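Local atomic coordinates of ferripyochelin binding protein (Salmonella enterica subsp. enterica serovar Typhimurium, PDB entry 3R3R), a protein that binds zinc and belongs to the gamma-class carbonic anhydrase family, although its reaction and substrate are not established. Residues A[111-116]-A[125-130]; A[131-136]-A[148-153]; A[33-38]-A[54-59]. All coordinates share one frame; numbering follows the deposited sequence.

In the fold
Following the chain of this left-handed beta-helix from the N terminus, contact 3 comes first: strands 34-36 and 54-57 pair in one parallel sheet, with 15 residues between segments 33-38 and 54-59. The zinc ligands His70 and His99 come later, between contacts 3 and 1. Contact 1 then closes eight residues between segments 111-116 and 125-130, bringing corners 111-113 and 128-130 together, and contact 2 closes eleven residues to set 148-150 on strand 132-133. The three loops run in series, without nesting or crossing. Contacts 1 and 2 touch through strands 114-115 and 132-133, whereas contact 3 lies on the opposite side of the chain's centre, its centre about 20 Å from that of contact 1 and about 25 Å from that of contact 2.

Contact 1: residues A[111-116]-A[125-130]; sequences MGSIVL and VMIGAG
Met111 and Ala129 meet at equivalent corners of two successive coils of the left-handed beta-helix, 18 residues apart. The carbonyl oxygen of Met111 takes two contacts from the other corner. It accepts a hydrogen bond from Gly130 N at 2.9 Å. Ala129 CA adds a CA-H...O contact to the same Met111 O at 3.2 Å. The Met111 side chain starts between its own backbone N and carbonyl carbon (chi1 67°), which sets CG 4.0 Å from Ala129 CB; the rotation about the CG-SD bond then turns CE aside. Gly112 and Gly130 both have positive phi and turn the two corners in the same way.

Ser113 lies inside the corner. With OG beside its backbone N, the hydroxyl reaches Gly110 O and Ser131 N, to both of which it is hydrogen-bonded. Gly128 O is also close, 3.0 Å from Ser113 OG, but the angle is too poor for a bond, and that oxygen accepts from Ser131 OG instead. Ile127 directs its CB toward segment 111-116, and its CG2 methyl lies 3.9 Å from the hydroxyl oxygen OG of Ser113. Deeper in the coil, Val115 and Ile127 both touch Ile121 of strand 120-121, and Val115 also packs on Leu98 of the neighbouring strand 97-99.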
# COMPACT_ATOMS: atom_id res chain seq x y z
N MET A 111 -5.11 5.94 8.56
CA MET A 111 -4.48 5.02 9.48
C MET A 111 -5.50 4.08 10.13
O MET A 111 -6.63 4.49 10.46
CB MET A 111 -3.67 5.79 10.55
CG MET A 111 -4.51 6.62 11.50
SD MET A 111 -3.45 7.74 12.48
CE MET A 111 -3.44 9.18 11.42
N GLY A 112 -5.12 2.83 10.32
CA GLY A 112 -5.96 1.87 10.99
C GLY A 112 -7.11 1.32 10.15
O GLY A 112 -7.96 0.61 10.67
N SER A 113 -7.15 1.64 8.86
CA SER A 113 -8.20 1.12 7.99
C SER A 113 -7.91 -0.28 7.47
O SER A 113 -6.78 -0.76 7.55
CB SER A 113 -8.40 2.06 6.79
OG SER A 113 -8.89 3.32 7.20
N ILE A 114 -8.95 -0.92 6.95
CA ILE A 114 -8.89 -2.25 6.37
C ILE A 114 -9.52 -2.18 4.98
O ILE A 114 -10.64 -1.66 4.84
CB ILE A 114 -9.69 -3.27 7.22
CG1 ILE A 114 -9.14 -3.32 8.66
CG2 ILE A 114 -9.71 -4.64 6.53
CD1 ILE A 114 -10.04 -4.07 9.63
N VAL A 115 -8.83 -2.69 3.96
CA VAL A 115 -9.36 -2.73 2.59
C VAL A 115 -9.27 -4.17 2.11
O VAL A 115 -8.17 -4.74 2.11
CB VAL A 115 -8.58 -1.78 1.64
CG1 VAL A 115 -9.24 -1.79 0.26
CG2 VAL A 115 -8.50 -0.36 2.21
N LEU A 116 -10.40 -4.75 1.71
CA LEU A 116 -10.48 -6.19 1.47
C LEU A 116 -10.46 -6.59 -0.01
O LEU A 116 -10.43 -5.76 -0.92
CB LEU A 116 -11.70 -6.76 2.18
CG LEU A 116 -11.72 -6.55 3.70
CD1 LEU A 116 -13.05 -7.06 4.26
CD2 LEU A 116 -10.52 -7.24 4.37
N VAL A 125 -8.88 9.70 -4.00
CA VAL A 125 -9.85 9.31 -2.99
C VAL A 125 -9.20 9.42 -1.62
O VAL A 125 -7.99 9.14 -1.47
CB VAL A 125 -10.33 7.85 -3.21
CG1 VAL A 125 -11.09 7.29 -2.00
CG2 VAL A 125 -11.20 7.79 -4.46
N MET A 126 -9.98 9.85 -0.63
CA MET A 126 -9.52 9.80 0.75
C MET A 126 -10.42 8.89 1.56
O MET A 126 -11.65 8.96 1.45
CB MET A 126 -9.56 11.19 1.39
CG MET A 126 -9.01 11.27 2.80
SD MET A 126 -9.06 13.00 3.33
CE MET A 126 -8.66 13.83 1.79
N ILE A 127 -9.79 8.05 2.37
CA ILE A 127 -10.51 7.16 3.28
C ILE A 127 -10.15 7.58 4.70
O ILE A 127 -8.99 7.69 5.03
CB ILE A 127 -10.10 5.70 3.03
CG1 ILE A 127 -10.47 5.31 1.58
CG2 ILE A 127 -10.72 4.74 4.07
CD1 ILE A 127 -9.81 4.08 1.09
N GLY A 128 -11.16 7.82 5.53
CA GLY A 128 -10.92 8.24 6.90
C GLY A 128 -10.25 7.15 7.73
O GLY A 128 -10.37 5.96 7.45
N ALA A 129 -9.58 7.56 8.80
CA ALA A 129 -8.97 6.62 9.74
C ALA A 129 -9.99 5.61 10.25
O ALA A 129 -11.16 5.94 10.47
CB ALA A 129 -8.36 7.38 10.90
N GLY A 130 -9.54 4.38 10.48
CA GLY A 130 -10.38 3.37 11.10
C GLY A 130 -11.51 2.85 10.24
O GLY A 130 -12.47 2.28 10.77

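Contact 2: residues A[131-136]-A[148-153]; sequences SLVPQH and SPVKQI
Val150 packs its side chain on Ser131 and Val133 and is bonded through its backbone to Leu132 near the C-terminal end of the left-handed beta-helix, where residues 148-150 lie beside strand 132-133, much as the next coil would begin, before the chain enters strand 151-155, antiparallel to 143-146. The backbones meet through one hydrogen bond, Val150 N to Leu132 O at 2.9 Å, bent to 139° at the hydrogen, and Pro149 CA adds a CA-H...O contact to that same oxygen at 3.3 Å. One carbonyl thus receives both neighbours.

The side chain of Val150 can be followed outward from this bond. Its CB stands 4.0 Å from Leu132 O, directly beside the polar link. Of the two methyls, CG1 carries the apolar contact: turned beside the backbone N (chi1 -70°), it meets Ser131 CB at 3.6 Å, lies equally close to Leu132 O, and comes within 4.0 Å of Val133 CG2, the two valine side chains crossing obliquely. CG2 lies between the backbone N and the carbonyl carbon and has Leu132 O as its neighbour across the contact. Leu139 of strand 138-139 also touches both valines, extending this small apolar cluster within the coil.

The serine beneath Val150 is held by polar bonds of its own: Ser131 OG is hydrogen-bonded to Gly128 O and Gly147 N, while its CB faces the methyl. On the outer side, the peptide bond between Ser148 and Pro149 is cis, and Ser148 meets Leu132 at its CB, OG of the modelled conformer, one of two deposited, lying 3.5 Å from Leu132 CB. Two proline rings complete the contact at about a right angle, and in the conformer of Pro134 given its CG lies 3.6 Å from Pro149 CB.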
# COMPACT_ATOMS: atom_id res chain seq x y z
N SER A 131 -11.42 3.01 8.93
CA SER A 131 -12.50 2.57 8.04
C SER A 131 -12.35 1.12 7.60
O SER A 131 -11.28 0.51 7.75
CB SER A 131 -12.50 3.45 6.79
OG SER A 131 -12.83 4.79 7.10
N LEU A 132 -13.43 0.58 7.06
CA LEU A 132 -13.38 -0.76 6.48
C LEU A 132 -14.02 -0.70 5.10
O LEU A 132 -15.17 -0.31 4.97
CB LEU A 132 -14.09 -1.77 7.39
CG LEU A 132 -13.95 -3.23 6.93
CD1 LEU A 132 -13.95 -4.18 8.11
CD2 LEU A 132 -15.04 -3.53 5.98
N VAL A 133 -13.27 -1.13 4.09
CA VAL A 133 -13.77 -1.19 2.72
C VAL A 133 -14.01 -2.66 2.40
O VAL A 133 -13.06 -3.43 2.32
CB VAL A 133 -12.76 -0.59 1.72
CG1 VAL A 133 -13.31 -0.67 0.31
CG2 VAL A 133 -12.38 0.85 2.10
N PRO A 134 -15.30 -3.06 2.27
CA PRO A 134 -15.66 -4.47 2.05
C PRO A 134 -15.12 -5.06 0.75
O PRO A 134 -14.72 -4.34 -0.17
CB PRO A 134 -17.19 -4.42 1.96
CG PRO A 134 -17.56 -3.32 2.82
CD PRO A 134 -16.49 -2.26 2.59
N GLN A 135 -15.14 -6.39 0.68
CA GLN A 135 -14.76 -7.08 -0.54
C GLN A 135 -15.57 -6.58 -1.72
O GLN A 135 -16.79 -6.38 -1.61
CB GLN A 135 -14.95 -8.60 -0.43
CG GLN A 135 -13.90 -9.24 0.46
CD GLN A 135 -13.94 -10.76 0.42
OE1 GLN A 135 -14.99 -11.35 0.17
NE2 GLN A 135 -12.80 -11.40 0.67
N HIS A 136 -14.89 -6.37 -2.84
CA HIS A 136 -15.52 -6.03 -4.12
C HIS A 136 -16.14 -4.64 -4.17
O HIS A 136 -16.74 -4.29 -5.18
CB HIS A 136 -16.53 -7.10 -4.55
CG HIS A 136 -15.93 -8.47 -4.54
ND1 HIS A 136 -14.90 -8.83 -5.39
CD2 HIS A 136 -16.15 -9.54 -3.75
CE1 HIS A 136 -14.53 -10.07 -5.13
NE2 HIS A 136 -15.28 -10.52 -4.14
N SER A 148 -17.17 1.99 9.01
CA SER A 148 -17.00 0.54 8.95
C SER A 148 -18.39 -0.13 8.84
O SER A 148 -19.06 -0.32 9.85
CB SER A 148 -16.26 0.07 10.21
OG SER A 148 -16.14 -1.33 10.24
N PRO A 149 -18.82 -0.48 7.61
CA PRO A 149 -18.15 -0.29 6.32
C PRO A 149 -18.29 1.16 5.83
O PRO A 149 -19.15 1.91 6.29
CB PRO A 149 -18.90 -1.25 5.39
CG PRO A 149 -20.29 -1.24 5.93
CD PRO A 149 -20.13 -1.13 7.44
N VAL A 150 -17.44 1.54 4.89
CA VAL A 150 -17.42 2.94 4.49
C VAL A 150 -18.71 3.39 3.84
O VAL A 150 -19.39 2.63 3.15
CB VAL A 150 -16.27 3.27 3.49
CG1 VAL A 150 -14.92 3.20 4.17
CG2 VAL A 150 -16.34 2.37 2.23
N LYS A 151 -19.00 4.67 4.02
CA LYS A 151 -20.05 5.38 3.30
C LYS A 151 -19.37 6.51 2.54
O LYS A 151 -18.40 7.05 2.98
CB LYS A 151 -21.05 6.00 4.27
CG LYS A 151 -21.77 4.99 5.15
CD LYS A 151 -22.48 3.99 4.30
CE LYS A 151 -23.53 3.18 5.10
NZ LYS A 151 -23.01 2.00 5.84
N GLN A 152 -19.92 6.85 1.38
CA GLN A 152 -19.46 8.01 0.63
C GLN A 152 -20.01 9.24 1.31
O GLN A 152 -21.23 9.41 1.37
CB GLN A 152 -19.96 7.94 -0.81
CG GLN A 152 -19.32 8.99 -1.71
CD GLN A 152 -19.90 9.01 -3.10
OE1 GLN A 152 -19.33 8.46 -4.05
NE2 GLN A 152 -21.05 9.63 -3.22
N ILE A 153 -19.15 10.11 1.82
CA ILE A 153 -19.58 11.24 2.64
C ILE A 153 -19.87 12.47 1.78
O ILE A 153 -20.94 13.07 1.89
CB ILE A 153 -18.51 11.58 3.72
CG1 ILE A 153 -18.15 10.34 4.54
CG2 ILE A 153 -18.98 12.71 4.63
CD1 ILE A 153 -19.32 9.75 5.25

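Contact 3: residues A[33-38]-A[54-59]; sequences DVRLAD and YVAIGA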
# COMPACT_ATOMS: atom_id res chain seq x y z
N ASP A 33 7.01 -12.04 -4.43
CA ASP A 33 6.83 -11.25 -5.64
C ASP A 33 6.23 -9.89 -5.28
O ASP A 33 5.02 -9.65 -5.46
CB ASP A 33 5.97 -12.00 -6.65
CG ASP A 33 5.97 -11.36 -8.03
OD1 ASP A 33 6.63 -10.30 -8.21
OD2 ASP A 33 5.32 -11.94 -8.92
N VAL A 34 7.09 -9.02 -4.74
CA VAL A 34 6.72 -7.67 -4.35
C VAL A 34 7.53 -6.74 -5.23
O VAL A 34 8.77 -6.78 -5.22
CB VAL A 34 7.02 -7.40 -2.87
CG1 VAL A 34 6.70 -5.95 -2.51
CG2 VAL A 34 6.22 -8.37 -1.99
N ARG A 35 6.83 -5.92 -5.99
CA ARG A 35 7.44 -5.06 -7.01
C ARG A 35 7.31 -3.62 -6.52
O ARG A 35 6.21 -3.09 -6.44
CB ARG A 35 6.69 -5.27 -8.34
CG ARG A 35 6.53 -6.75 -8.70
CD ARG A 35 5.50 -7.00 -9.79
NE ARG A 35 5.20 -8.42 -9.93
CZ ARG A 35 4.30 -8.91 -10.78
NH1 ARG A 35 3.62 -8.07 -11.57
NH2 ARG A 35 4.07 -10.22 -10.85
N LEU A 36 8.43 -3.01 -6.15
CA LEU A 36 8.42 -1.67 -5.56
C LEU A 36 9.05 -0.72 -6.57
O LEU A 36 10.23 -0.83 -6.90
CB LEU A 36 9.21 -1.64 -4.26
CG LEU A 36 8.73 -2.62 -3.20
CD1 LEU A 36 9.54 -2.44 -1.94
CD2 LEU A 36 7.23 -2.45 -2.90
N ALA A 37 8.24 0.21 -7.06
CA ALA A 37 8.69 1.20 -8.02
C ALA A 37 9.56 2.28 -7.36
O ALA A 37 9.74 2.30 -6.15
CB ALA A 37 7.50 1.80 -8.73
N ASP A 38 10.13 3.15 -8.19
CA ASP A 38 10.99 4.23 -7.72
C ASP A 38 10.34 5.04 -6.60
O ASP A 38 9.15 5.34 -6.64
CB ASP A 38 11.28 5.21 -8.85
CG ASP A 38 12.12 4.62 -9.97
OD1 ASP A 38 12.70 3.52 -9.83
OD2 ASP A 38 12.21 5.31 -11.01
N TYR A 54 0.96 -11.76 -6.29
CA TYR A 54 1.91 -10.66 -6.32
C TYR A 54 1.37 -9.39 -5.68
O TYR A 54 0.15 -9.21 -5.53
CB TYR A 54 2.38 -10.36 -7.76
CG TYR A 54 1.37 -9.68 -8.65
CD1 TYR A 54 1.32 -8.30 -8.73
CD2 TYR A 54 0.48 -10.42 -9.43
CE1 TYR A 54 0.42 -7.66 -9.54
CE2 TYR A 54 -0.44 -9.78 -10.27
CZ TYR A 54 -0.46 -8.39 -10.31
OH TYR A 54 -1.35 -7.71 -11.12
N VAL A 55 2.31 -8.51 -5.32
CA VAL A 55 2.04 -7.17 -4.82
C VAL A 55 2.82 -6.19 -5.70
O VAL A 55 4.03 -6.36 -5.87
CB VAL A 55 2.50 -7.03 -3.36
CG1 VAL A 55 2.25 -5.61 -2.87
CG2 VAL A 55 1.79 -8.04 -2.46
N ALA A 56 2.13 -5.22 -6.28
CA ALA A 56 2.78 -4.20 -7.12
C ALA A 56 2.49 -2.84 -6.53
O ALA A 56 1.32 -2.51 -6.30
CB ALA A 56 2.29 -4.28 -8.58
N ILE A 57 3.54 -2.08 -6.23
CA ILE A 57 3.40 -0.77 -5.59
C ILE A 57 4.05 0.29 -6.47
O ILE A 57 5.23 0.20 -6.77
CB ILE A 57 3.98 -0.76 -4.17
CG1 ILE A 57 3.36 -1.90 -3.33
CG2 ILE A 57 3.71 0.58 -3.51
CD1 ILE A 57 3.81 -1.95 -1.87
N GLY A 58 3.25 1.26 -6.90
CA GLY A 58 3.69 2.27 -7.85
C GLY A 58 4.58 3.34 -7.25
O GLY A 58 4.74 3.45 -6.02
N ALA A 59 5.16 4.16 -8.12
CA ALA A 59 6.19 5.12 -7.74
C ALA A 59 5.69 6.15 -6.72
O ALA A 59 4.54 6.61 -6.76
CB ALA A 59 6.77 5.82 -8.97
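Arg35 lays its guanidinium flat over one face of the Tyr54 ring, across two neighbouring parallel strands of the left-handed beta-helix. The planes are 6° apart and the group centres 4.1 Å apart, an off-centre cation-pi stack in which Arg35 NH2 comes within 3.5 Å of Tyr54 CG and NH1 lies toward the rim near CD1 and CE1. Tyr54 CG lies between the backbone N and the carbonyl carbon (chi1 73°), which brings the ring against the extended arginine. Asp33 fixes the guanidinium from its edge: Arg35 NE and NH2 grip OD1 and OD2 side-on in a salt bridge, so the charge is paired while its face rests on the ring.

Ile57 is the third main contributor, pointing with Val34, Val55 and Leu36 to the other face of the sheet, where Ile86 of neighbouring strand 84-86 and Ile48 of strand 47-50, in another face of the helix, also touch it. Between the faces the backbones form a regular parallel ladder, alternating from Val55 N to Asp33 O through Arg35 N to Val55 O and Ile57 N to Arg35 O, and ending at Ala37 N to Ile57 O. Leu36 lies alongside Ile57, its CD2 3.6 Å from Ile57 CD1.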